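Side-chain contacts in fatty acyl CoA synthetase FADD13 (FATTY-ACYL-CoA SYNTHETASE) (Mycobacterium tuberculosis, PDB 3R44), which belongs to the ANL superfamily of AMP-binding enzymes, with a large N-terminal region and a smaller C-terminal domain: residues A[200-205]-A[324-329]; A[210-215]-A[285-290]. All blocks are in the same frame, centred on the assembly; numbering follows the deposited sequence.

Interaction 1 (A[200-205]-A[324-329])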
# COMPACT_ATOMS: atom_id res chain seq x y z
N SER A 200 -12.00 -10.24 2.42
CA SER A 200 -12.84 -11.19 1.65
C SER A 200 -12.57 -11.14 0.20
O SER A 200 -12.54 -12.17 -0.47
CB SER A 200 -14.32 -10.90 1.81
OG SER A 200 -14.66 -10.99 3.14
N SER A 201 -12.38 -9.91 -0.31
CA SER A 201 -12.05 -9.70 -1.70
C SER A 201 -10.78 -10.49 -2.09
O SER A 201 -10.77 -11.29 -3.01
CB SER A 201 -11.82 -8.23 -1.98
OG SER A 201 -11.58 -8.10 -3.35
N TRP A 202 -9.72 -10.31 -1.32
CA TRP A 202 -8.49 -11.07 -1.58
C TRP A 202 -8.70 -12.58 -1.47
O TRP A 202 -8.37 -13.35 -2.37
CB TRP A 202 -7.46 -10.64 -0.56
CG TRP A 202 -6.77 -9.40 -0.90
CD1 TRP A 202 -7.12 -8.09 -0.60
CD2 TRP A 202 -5.53 -9.33 -1.54
NE1 TRP A 202 -6.16 -7.22 -1.09
CE2 TRP A 202 -5.17 -7.97 -1.66
CE3 TRP A 202 -4.69 -10.31 -2.10
CZ2 TRP A 202 -4.00 -7.55 -2.31
CZ3 TRP A 202 -3.53 -9.91 -2.72
CH2 TRP A 202 -3.19 -8.53 -2.81
N ALA A 203 -9.29 -12.97 -0.35
CA ALA A 203 -9.46 -14.37 -0.02
C ALA A 203 -10.35 -15.10 -1.03
O ALA A 203 -10.17 -16.30 -1.27
CB ALA A 203 -10.04 -14.51 1.36
N SER A 204 -11.31 -14.39 -1.62
CA SER A 204 -12.17 -14.98 -2.67
C SER A 204 -11.65 -14.91 -4.07
O SER A 204 -12.21 -15.54 -4.98
CB SER A 204 -13.57 -14.33 -2.68
OG SER A 204 -14.23 -14.62 -1.48
N THR A 205 -10.57 -14.16 -4.29
CA THR A 205 -10.05 -13.93 -5.61
C THR A 205 -8.72 -14.68 -5.83
O THR A 205 -8.54 -15.30 -6.86
CB THR A 205 -9.85 -12.40 -5.87
OG1 THR A 205 -11.09 -11.71 -5.61
CG2 THR A 205 -9.33 -12.17 -7.32
N GLY A 324 -8.71 -3.91 -5.07
CA GLY A 324 -8.93 -3.16 -6.28
C GLY A 324 -8.90 -4.11 -7.45
O GLY A 324 -9.95 -4.71 -7.75
N THR A 325 -7.76 -4.25 -8.11
CA THR A 325 -7.59 -5.21 -9.17
C THR A 325 -6.45 -6.19 -8.83
O THR A 325 -5.47 -5.84 -8.17
CB THR A 325 -7.32 -4.60 -10.61
OG1 THR A 325 -6.07 -3.90 -10.61
CG2 THR A 325 -8.45 -3.64 -11.10
N LEU A 326 -6.58 -7.41 -9.38
CA LEU A 326 -5.59 -8.45 -9.27
C LEU A 326 -5.38 -9.12 -10.61
O LEU A 326 -6.35 -9.40 -11.34
CB LEU A 326 -5.94 -9.48 -8.18
CG LEU A 326 -5.84 -8.98 -6.71
CD1 LEU A 326 -6.39 -10.08 -5.86
CD2 LEU A 326 -4.40 -8.61 -6.27
N LEU A 327 -4.12 -9.30 -10.95
CA LEU A 327 -3.70 -10.04 -12.17
C LEU A 327 -3.28 -11.38 -11.67
O LEU A 327 -2.21 -11.55 -11.06
CB LEU A 327 -2.59 -9.29 -12.90
CG LEU A 327 -2.06 -9.96 -14.17
CD1 LEU A 327 -3.16 -9.84 -15.21
CD2 LEU A 327 -0.74 -9.35 -14.65
N LEU A 328 -4.14 -12.36 -11.88
CA LEU A 328 -3.88 -13.67 -11.36
C LEU A 328 -2.67 -14.32 -12.06
O LEU A 328 -2.23 -13.91 -13.15
CB LEU A 328 -5.20 -14.50 -11.36
CG LEU A 328 -6.35 -13.87 -10.52
CD1 LEU A 328 -7.58 -14.77 -10.50
CD2 LEU A 328 -5.92 -13.53 -9.13
N SER A 329 -2.09 -15.31 -11.38
CA SER A 329 -0.94 -16.05 -11.86
C SER A 329 -1.02 -16.53 -13.31
O SER A 329 -0.10 -16.33 -14.10
CB SER A 329 -0.79 -17.27 -10.96
OG SER A 329 -0.93 -16.87 -9.60

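Interaction 2 (A[210-215]-A[285-290])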
# COMPACT_ATOMS: atom_id res chain seq x y z
N TYR A 210 -6.85 -22.94 3.14
CA TYR A 210 -6.80 -23.27 4.55
C TYR A 210 -5.47 -23.91 4.85
O TYR A 210 -5.02 -24.79 4.11
CB TYR A 210 -7.91 -24.23 4.89
CG TYR A 210 -7.93 -24.65 6.35
CD1 TYR A 210 -7.84 -23.72 7.37
CD2 TYR A 210 -8.02 -26.01 6.71
CE1 TYR A 210 -7.86 -24.11 8.75
CE2 TYR A 210 -8.03 -26.40 8.07
CZ TYR A 210 -7.95 -25.44 9.08
OH TYR A 210 -7.97 -25.80 10.41
N ARG A 211 -4.83 -23.44 5.92
CA ARG A 211 -3.53 -23.90 6.40
C ARG A 211 -2.32 -23.44 5.53
O ARG A 211 -1.19 -23.83 5.82
CB ARG A 211 -3.52 -25.44 6.63
CG ARG A 211 -4.58 -25.89 7.63
CD ARG A 211 -4.53 -27.35 8.09
NE ARG A 211 -3.43 -27.49 9.03
CZ ARG A 211 -3.53 -27.64 10.35
NH1 ARG A 211 -4.72 -27.74 10.95
NH2 ARG A 211 -2.42 -27.72 11.08
N ASP A 212 -2.54 -22.60 4.50
CA ASP A 212 -1.41 -22.00 3.78
C ASP A 212 -0.54 -21.24 4.82
O ASP A 212 -1.01 -20.77 5.87
CB ASP A 212 -1.84 -21.01 2.69
CG ASP A 212 -2.13 -21.65 1.34
OD1 ASP A 212 -1.74 -22.82 1.08
OD2 ASP A 212 -2.77 -20.97 0.47
N ARG A 213 0.74 -21.14 4.51
CA ARG A 213 1.71 -20.39 5.28
C ARG A 213 2.21 -19.23 4.43
O ARG A 213 2.67 -19.42 3.29
CB ARG A 213 2.84 -21.32 5.70
CG ARG A 213 2.31 -22.51 6.37
CD ARG A 213 3.29 -23.51 6.87
NE ARG A 213 4.21 -23.09 7.94
CZ ARG A 213 3.96 -23.20 9.24
NH1 ARG A 213 2.78 -23.61 9.64
NH2 ARG A 213 4.90 -22.89 10.14
N LEU A 214 2.11 -18.02 4.97
CA LEU A 214 2.25 -16.82 4.16
C LEU A 214 3.35 -15.94 4.74
O LEU A 214 3.28 -15.48 5.91
CB LEU A 214 0.90 -16.08 4.06
CG LEU A 214 0.91 -14.88 3.10
CD1 LEU A 214 -0.52 -14.55 2.63
CD2 LEU A 214 1.48 -13.65 3.82
N LEU A 215 4.36 -15.66 3.93
CA LEU A 215 5.48 -14.81 4.33
C LEU A 215 5.17 -13.33 4.14
O LEU A 215 4.80 -12.88 3.02
CB LEU A 215 6.72 -15.17 3.53
CG LEU A 215 7.91 -14.26 3.78
CD1 LEU A 215 8.50 -14.56 5.17
CD2 LEU A 215 8.93 -14.45 2.61
N ASP A 285 6.84 -26.32 -1.66
CA ASP A 285 5.55 -25.87 -1.15
C ASP A 285 5.24 -24.45 -1.65
O ASP A 285 4.09 -24.02 -1.53
CB ASP A 285 5.54 -25.82 0.40
CG ASP A 285 5.70 -27.21 1.07
OD1 ASP A 285 4.76 -28.02 1.01
OD2 ASP A 285 6.75 -27.44 1.70
N PHE A 286 6.25 -23.69 -2.12
CA PHE A 286 6.02 -22.27 -2.43
C PHE A 286 5.30 -22.14 -3.78
O PHE A 286 5.78 -22.67 -4.80
CB PHE A 286 7.34 -21.51 -2.48
CG PHE A 286 7.15 -20.05 -2.48
CD1 PHE A 286 6.99 -19.38 -1.29
CD2 PHE A 286 6.92 -19.37 -3.67
CE1 PHE A 286 6.75 -18.01 -1.29
CE2 PHE A 286 6.60 -18.00 -3.67
CZ PHE A 286 6.55 -17.34 -2.49
N ARG A 287 4.16 -21.50 -3.81
CA ARG A 287 3.39 -21.41 -5.04
C ARG A 287 3.52 -20.08 -5.74
O ARG A 287 3.66 -20.08 -6.95
CB ARG A 287 1.89 -21.69 -4.78
CG ARG A 287 1.66 -22.99 -4.06
CD ARG A 287 0.22 -23.53 -4.27
NE ARG A 287 -0.78 -22.58 -3.75
CZ ARG A 287 -1.16 -22.47 -2.47
NH1 ARG A 287 -0.64 -23.23 -1.52
NH2 ARG A 287 -2.12 -21.57 -2.16
N TYR A 288 3.36 -18.97 -5.03
CA TYR A 288 3.42 -17.66 -5.67
C TYR A 288 3.73 -16.50 -4.74
O TYR A 288 3.46 -16.54 -3.56
CB TYR A 288 2.09 -17.38 -6.46
CG TYR A 288 0.88 -17.33 -5.61
CD1 TYR A 288 0.45 -16.13 -5.03
CD2 TYR A 288 0.14 -18.47 -5.38
CE1 TYR A 288 -0.67 -16.10 -4.30
CE2 TYR A 288 -0.99 -18.45 -4.62
CZ TYR A 288 -1.39 -17.25 -4.05
OH TYR A 288 -2.50 -17.13 -3.24
N PHE A 289 4.21 -15.41 -5.33
CA PHE A 289 4.30 -14.17 -4.64
C PHE A 289 3.15 -13.27 -5.02
O PHE A 289 2.65 -13.34 -6.11
CB PHE A 289 5.58 -13.45 -5.04
CG PHE A 289 6.85 -14.08 -4.50
CD1 PHE A 289 7.27 -13.86 -3.19
CD2 PHE A 289 7.60 -14.89 -5.33
CE1 PHE A 289 8.46 -14.44 -2.71
CE2 PHE A 289 8.77 -15.50 -4.86
CZ PHE A 289 9.20 -15.26 -3.55
N ILE A 290 2.70 -12.46 -4.06
CA ILE A 290 1.72 -11.40 -4.31
C ILE A 290 2.57 -10.14 -4.29
O ILE A 290 3.22 -9.89 -3.28
CB ILE A 290 0.70 -11.28 -3.20
CG1 ILE A 290 -0.06 -12.59 -3.04
CG2 ILE A 290 -0.30 -10.12 -3.52
CD1 ILE A 290 -1.00 -12.64 -1.81

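Interaction 1 (A[200-205]-A[324-329])
Leu-326 presents its forked end to Trp-202 and Thr-205. Both methyls of Leu-326 lie over one face of the Trp-202 indole, CD2 nearer the ring centre and CD1 toward the rim. CD2 is 4.1 Å from the centroid of the six-membered ring of Trp-202. The line from that centroid is 29° off the ring normal, so the contact is a CH-pi interaction made over the face, on the side of the outer benzene atoms. The closest approach of this pair is from CD2 of Leu-326 to CH2 of Trp-202, at 3.7 Å. The two side chains cross at about a right angle. The indole is held at its other ring as well, because NE1 of Trp-202 donates to the carbonyl O of Gly-322. Phe-231 of helix 223-235 meets the indole with the planes about 20° apart.

CD1 of Leu-326 also reaches CG2 of Thr-205, three residues further along the chain from Trp-202, at 3.9 Å. The contact thus joins helix 192-205 to strand 324-327, a member of the mixed nine-stranded sheet of the large AMP-binding region, in a helix-on-sheet packing. The same helix carries His-192, Glu-193 and His-196 of the pocket that holds a histidine in the crystal.

With chi1 at -54°, Thr-205 sends its methyl to the strand while its hydroxyl stays beside the backbone N and turns back to its own helix. There OG1 of Thr-205 donates to the carbonyl O of Ser-201 at 2.7 Å, and it also pairs with the backbone N of Met-344. Beyond the strand, Leu-328 crosses Thr-205 at about a right angle. Its CD2 lies 4.1 Å from CG2 of Thr-205, and its CD1 rests 3.8 Å from the carbonyl O of Thr-205.

Interaction 2 (A[210-215]-A[285-290])
Asp-212 and Arg-287 each stand just ahead of a strand, the first leading into 213-216 and the second into 288-291. These strands run parallel in the mixed sheet, with 261-264 between them, so there is no backbone pairing across the contact. The CA atoms of Asp-212 and Arg-287 are accordingly 10.1 Å apart, and the side chains must span the start of the intervening strand 261-264. Both point toward the other segment and cross at about a right angle.

The arginine chain bends at chi3 (-61°), which brings the far end of its guanidinium round to the carboxylate. The result is a bidentate, end-on salt bridge. NH2 of Arg-287 donates to OD2 of Asp-212 at 2.8 Å, and NH1 of Arg-287 to OD1 of Asp-212 at 2.9 Å. The second bond is almost straight, with an N-H...O angle of 172°, and the first hardly less so. Both oxygens lie close to the guanidinium plane, at its edge. The carboxylate is not coplanar with it: the two planes are 37° apart. OD2 is therefore met on its syn side but tilted from the carboxylate plane, and OD1 from above it.

Each partner has a second tie to the connection that follows helix 192-205. OD2 of Asp-212 accepts from the backbone N of Arg-209, and NH2 of Arg-287 also donates to the carbonyl O of Asp-207, which Tyr-288 OH reaches too. The side chain of Asp-212, a buried residue, also touches Ile-261 and Cys-260.

The paired bonds fix the rotation of the guanidinium. Together with the backbone N-H they should offset the cost of burying Asp-212 and probably keep it ionised, and the nearby Arg-209 side chain probably adds to the positive surroundings of the carboxylate.

Strands 213-216, 288-291 and 324-327 belong to one mixed sheet, so both interactions involve the same sheet, though in different ways. Interaction 1 lays a helix against one of its strands through methyls and an aromatic face, with no hydrogen bond across; interaction 2 ties the entrances of two other strands almost wholly by charge. Both are partly buried, each with one buried residue among those that touch: Leu-326 in the first, Asp-212 in the second. Interaction 2 lies farther from the chain centre, about 20 Å against 15 Å between centres. They meet directly where Trp-202 CZ3 packs 3.3 Å from Ile-290 CG2, and helix 192-205 runs on through a connection to strand 213-216.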